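Local coordinates for PbICP-C (Plasmodium berghei, PDB 3PNR), which probably inhibits cysteine peptidases, as a C-terminal inhibitor domain of the falstatin family, at residues Ile81-Glu84 against Asn85-Thr88; Ser94-Glu98 against Glu99-Thr103. All blocks are in the same frame, centred on the assembly; numbering follows the deposited sequence.

Interaction 1 of 2, residues Ile81-Glu84 against Asn85-Thr88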
loop_
_atom_site.group_PDB
_atom_site.type_symbol
_atom_site.label_atom_id
_atom_site.label_comp_id
_atom_site.label_asym_id
_atom_site.label_seq_id
_atom_site.Cartn_x
_atom_site.Cartn_y
_atom_site.Cartn_z
ATOM N N ILE B 81 0.396 -14.074 23.834
ATOM C CA ILE B 81 0.572 -13.174 22.695
ATOM C C ILE B 81 0.449 -11.699 23.055
ATOM O O ILE B 81 -0.626 -11.239 23.436
ATOM C CB ILE B 81 -0.439 -13.478 21.573
ATOM C CG1 ILE B 81 -0.321 -14.936 21.131
ATOM C CG2 ILE B 81 -0.212 -12.555 20.392
ATOM C CD1 ILE B 81 1.082 -15.338 20.758
ATOM N N ASN B 82 1.550 -10.963 22.924
ATOM C CA ASN B 82 1.511 -9.511 23.082
ATOM C C ASN B 82 2.112 -8.752 21.896
ATOM O O ASN B 82 3.335 -8.666 21.763
ATOM C CB ASN B 82 2.182 -9.076 24.384
ATOM C CG ASN B 82 1.846 -7.642 24.752
ATOM O OD1 ASN B 82 0.802 -7.116 24.353
ATOM N ND2 ASN B 82 2.730 -6.998 25.509
ATOM N N PRO B 83 1.243 -8.195 21.032
ATOM C CA PRO B 83 1.640 -7.440 19.835
ATOM C C PRO B 83 2.446 -6.196 20.188
ATOM O O PRO B 83 3.288 -5.758 19.401
ATOM C CB PRO B 83 0.300 -7.050 19.204
ATOM C CG PRO B 83 -0.684 -8.061 19.732
ATOM C CD PRO B 83 -0.220 -8.341 21.130
ATOM N N GLU B 84 2.182 -5.633 21.362
ATOM C CA GLU B 84 3.005 -4.556 21.887
ATOM C C GLU B 84 4.489 -4.907 21.729
ATOM O O GLU B 84 5.327 -4.027 21.523
ATOM C CB GLU B 84 2.693 -4.340 23.367
ATOM C CG GLU B 84 2.793 -2.899 23.830
ATOM C CD GLU B 84 1.443 -2.201 23.863
ATOM O OE1 GLU B 84 0.407 -2.903 23.810
ATOM O OE2 GLU B 84 1.415 -0.953 23.952
ATOM N N ASN B 85 4.805 -6.200 21.815
ATOM C CA ASN B 85 6.195 -6.651 21.858
ATOM C C ASN B 85 6.730 -7.254 20.568
ATOM O O ASN B 85 7.846 -7.787 20.550
ATOM C CB ASN B 85 6.395 -7.657 22.989
ATOM C CG ASN B 85 6.264 -7.025 24.355
ATOM O OD1 ASN B 85 6.608 -5.855 24.548
ATOM N ND2 ASN B 85 5.762 -7.795 25.318
ATOM N N PHE B 86 5.942 -7.188 19.497
ATOM C CA PHE B 86 6.413 -7.657 18.201
ATOM C C PHE B 86 7.550 -6.775 17.697
ATOM O O PHE B 86 7.631 -5.592 18.043
ATOM C CB PHE B 86 5.294 -7.657 17.155
ATOM C CG PHE B 86 4.178 -8.618 17.443
ATOM C CD1 PHE B 86 4.280 -9.543 18.469
ATOM C CD2 PHE B 86 3.031 -8.615 16.659
ATOM C CE1 PHE B 86 3.250 -10.432 18.724
ATOM C CE2 PHE B 86 1.995 -9.505 16.907
ATOM C CZ PHE B 86 2.109 -10.418 17.944
ATOM N N PRO B 87 8.418 -7.350 16.854
ATOM C CA PRO B 87 9.540 -6.658 16.206
ATOM C C PRO B 87 9.079 -5.504 15.306
ATOM O O PRO B 87 8.203 -5.685 14.454
ATOM C CB PRO B 87 10.177 -7.752 15.338
ATOM C CG PRO B 87 9.611 -9.045 15.813
ATOM C CD PRO B 87 8.282 -8.746 16.402
ATOM N N THR B 88 9.675 -4.329 15.489
ATOM C CA THR B 88 9.393 -3.188 14.620
ATOM C C THR B 88 10.246 -3.272 13.362
ATOM O O THR B 88 10.061 -2.505 12.415
ATOM C CB THR B 88 9.675 -1.849 15.323
ATOM O OG1 THR B 88 11.017 -1.841 15.824
ATOM C CG2 THR B 88 8.715 -1.630 16.477
#

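Interaction 2 of 2, residues Ser94-Glu98 against Glu99-Thr103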
loop_
_atom_site.group_PDB
_atom_site.type_symbol
_atom_site.label_atom_id
_atom_site.label_comp_id
_atom_site.label_asym_id
_atom_site.label_seq_id
_atom_site.Cartn_x
_atom_site.Cartn_y
_atom_site.Cartn_z
ATOM N N SER B 94 15.149 -17.879 9.935
ATOM C CA SER B 94 14.211 -19.001 9.987
ATOM C C SER B 94 14.536 -19.868 11.198
ATOM O O SER B 94 15.568 -19.679 11.843
ATOM C CB SER B 94 14.291 -19.844 8.712
ATOM O OG SER B 94 13.454 -19.322 7.695
ATOM N N PHE B 95 13.663 -20.822 11.515
ATOM C CA PHE B 95 13.875 -21.646 12.706
ATOM C C PHE B 95 14.416 -23.040 12.409
ATOM O O PHE B 95 13.737 -23.860 11.791
ATOM C CB PHE B 95 12.606 -21.758 13.553
ATOM C CG PHE B 95 12.850 -22.370 14.905
ATOM C CD1 PHE B 95 13.255 -21.580 15.978
ATOM C CD2 PHE B 95 12.706 -23.739 15.101
ATOM C CE1 PHE B 95 13.494 -22.137 17.222
ATOM C CE2 PHE B 95 12.942 -24.302 16.340
ATOM C CZ PHE B 95 13.339 -23.498 17.404
ATOM N N PHE B 96 15.637 -23.304 12.872
ATOM C CA PHE B 96 16.273 -24.605 12.675
ATOM C C PHE B 96 16.833 -25.164 13.981
ATOM O O PHE B 96 17.788 -24.624 14.537
ATOM C CB PHE B 96 17.386 -24.509 11.627
ATOM C CG PHE B 96 16.940 -23.911 10.322
ATOM C CD1 PHE B 96 16.024 -24.571 9.519
ATOM C CD2 PHE B 96 17.439 -22.690 9.897
ATOM C CE1 PHE B 96 15.610 -24.022 8.313
ATOM C CE2 PHE B 96 17.031 -22.135 8.695
ATOM C CZ PHE B 96 16.117 -22.804 7.900
ATOM N N SER B 97 16.229 -26.242 14.472
ATOM C CA SER B 97 16.728 -26.916 15.668
ATOM C C SER B 97 16.815 -28.424 15.441
ATOM O O SER B 97 16.426 -28.927 14.386
ATOM C CB SER B 97 15.849 -26.611 16.886
ATOM O OG SER B 97 14.632 -27.339 16.841
ATOM N N GLU B 98 17.334 -29.138 16.434
ATOM C CA GLU B 98 17.434 -30.588 16.353
ATOM C C GLU B 98 16.047 -31.216 16.268
ATOM O O GLU B 98 15.850 -32.218 15.581
ATOM C CB GLU B 98 18.196 -31.143 17.559
ATOM C CG GLU B 98 17.599 -30.762 18.913
ATOM C CD GLU B 98 18.213 -31.540 20.070
ATOM O OE1 GLU B 98 19.381 -31.972 19.951
ATOM O OE2 GLU B 98 17.526 -31.716 21.099
ATOM N N GLU B 99 15.085 -30.610 16.957
ATOM C CA GLU B 99 13.736 -31.157 17.055
ATOM C C GLU B 99 12.839 -30.764 15.884
ATOM O O GLU B 99 12.078 -31.586 15.373
ATOM C CB GLU B 99 13.082 -30.715 18.364
ATOM C CG GLU B 99 13.923 -30.983 19.598
ATOM C CD GLU B 99 13.314 -30.398 20.853
ATOM O OE1 GLU B 99 12.804 -29.258 20.791
ATOM O OE2 GLU B 99 13.346 -31.074 21.902
ATOM N N ILE B 100 12.927 -29.505 15.466
ATOM C CA ILE B 100 12.014 -28.979 14.455
ATOM C C ILE B 100 12.656 -27.874 13.618
ATOM O O ILE B 100 13.606 -27.222 14.052
ATOM C CB ILE B 100 10.726 -28.428 15.115
ATOM C CG1 ILE B 100 9.650 -28.126 14.063
ATOM C CG2 ILE B 100 11.049 -27.198 15.969
ATOM C CD1 ILE B 100 8.232 -28.082 14.632
ATOM N N SER B 101 12.133 -27.671 12.414
ATOM C CA SER B 101 12.580 -26.559 11.582
ATOM C C SER B 101 11.405 -25.874 10.870
ATOM O O SER B 101 10.583 -26.532 10.216
ATOM C CB SER B 101 13.634 -27.018 10.570
ATOM O OG SER B 101 13.026 -27.664 9.468
ATOM N N VAL B 102 11.327 -24.551 11.019
ATOM C CA VAL B 102 10.284 -23.762 10.366
ATOM C C VAL B 102 10.835 -22.479 9.727
ATOM O O VAL B 102 11.671 -21.776 10.304
ATOM C CB VAL B 102 9.118 -23.427 11.325
ATOM C CG1 VAL B 102 7.860 -23.122 10.525
ATOM C CG2 VAL B 102 8.864 -24.584 12.293
ATOM N N THR B 103 10.358 -22.183 8.525
ATOM C CA THR B 103 10.891 -21.075 7.740
ATOM C C THR B 103 10.035 -19.814 7.828
ATOM O O THR B 103 8.818 -19.894 7.998
ATOM C CB THR B 103 11.004 -21.478 6.269
ATOM O OG1 THR B 103 9.741 -21.991 5.828
ATOM C CG2 THR B 103 12.069 -22.548 6.097
#

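Interaction 1 of 2, residues Ile81-Glu84 against Asn85-Thr88
Phe86 folds back under Pro83 and turns one ring face squarely toward it. Pro83 CA stands over the middle of the Phe86 ring, 3.3 Å from its centroid and only 3° off the ring normal, a CH-pi contact between a proline backbone carbon and an aromatic face. The two side chains run alongside each other and point the same way, which carries Pro83 CB to within 3.8 Å of Phe86 CE2. Ile81 comes from another direction: its CG2 meets the edge of the ring, close to the ring plane, with 4.0 Å between Ile81 CG2 and Phe86 CZ. Phe86 CG is swung beside its own backbone N and anti to the carbonyl carbon (chi1 -65°), which returns the ring beneath the preceding turn.

Backbone bonds accompany that return. Phe86 N donates to Pro83 O at 3.0 Å in a fairly straight bond, although the N lies well above the carbonyl plane. One residue earlier, Asn85 N reaches Asn82 O at 2.9 Å, with the position of Asn85 N less certain. Both bonds span three residues, as in a short 3-10 turn, and Asn82 O also lies obliquely 3.5 Å from Phe86 CE1.

The turn belongs to the long connection between strands 68-75 and 95-96 and rests on the four-stranded sheet. Phe86 packs edge-to-face with Tyr168 and touches Leu72, Ser166 and Thr179, while Ile81 meets Val164 and Thr179; Phe86 and Ile81 together thus span strands 68-75, 159-168 and 178-186.

Interaction 2 of 2, residues Ser94-Glu98 against Glu99-Thr103
Phe95 and Val102 face each other as an antiparallel hydrogen-bonded pair, at the heart of a tight beta hairpin. Phe95 N donates to Val102 O at 2.5 Å, and Val102 N returns a bond to Phe95 O at 2.6 Å, the latter in the carbonyl plane. Their side chains share one face of the sheet. With its CG anti to the backbone N (chi1 -169°), the Phe95 ring swings toward the turn and crosses Ile100 at about a right angle: Ile100 CG2 meets the ring edge, 3.5 Å from Phe95 CE2. Next along, Phe96 and Ser101 form a non-hydrogen-bonded pair on the opposite face, where Ser101 CB sits at the edge of the Phe96 ring, 3.6 Å from Phe96 CD1.

Ser97 closes the hairpin around the two-residue connection Glu98-Glu99. Ile100 O receives Ser97 N at 2.8 Å nearly end-on and Ser97 OG at 3.0 Å on a lone pair. The hydroxyl is brought there by a chi1 of 76°, which sets OG between the backbone N and the carbonyl carbon; it also takes a weak bond from Glu99 N.

Further out, Ile100 and Val102 are buried against Ile74; Ile100 also touches Tyr161, and Val102 touches Ile163 and Tyr165. Backbone bonds tie Ser101 to Lys154 and Thr103 to Val152 of strand 146-155. At the tip, Glu98 OE2 and Glu99 OE2 approach to 4.3 Å. Salt bridges from Glu98 OE2 to Lys157 and from Glu99 OE1 to Lys76 probably offset this repulsion, and Ser97 bonds the turn from inside.

In the fold
Interaction 1 comes first along the chain and interaction 2 follows after a few residues, their centres 21 Å apart and their nearest atoms about 12 Å apart, without touching. Residues 81-88 form a turn within the connection from strand 68-75 to strand 95-96; residues 94-103 are the hairpin that this connection enters, at the edge of the five-stranded sheet. The turn packs on the four-stranded sheet, and the hairpin's buried side chains reach strands 68-75 and 159-168 of that same sheet. Both contacts therefore lean on shared strands, and both lie on the passage from one sheet to the other in this all-beta inhibitor domain.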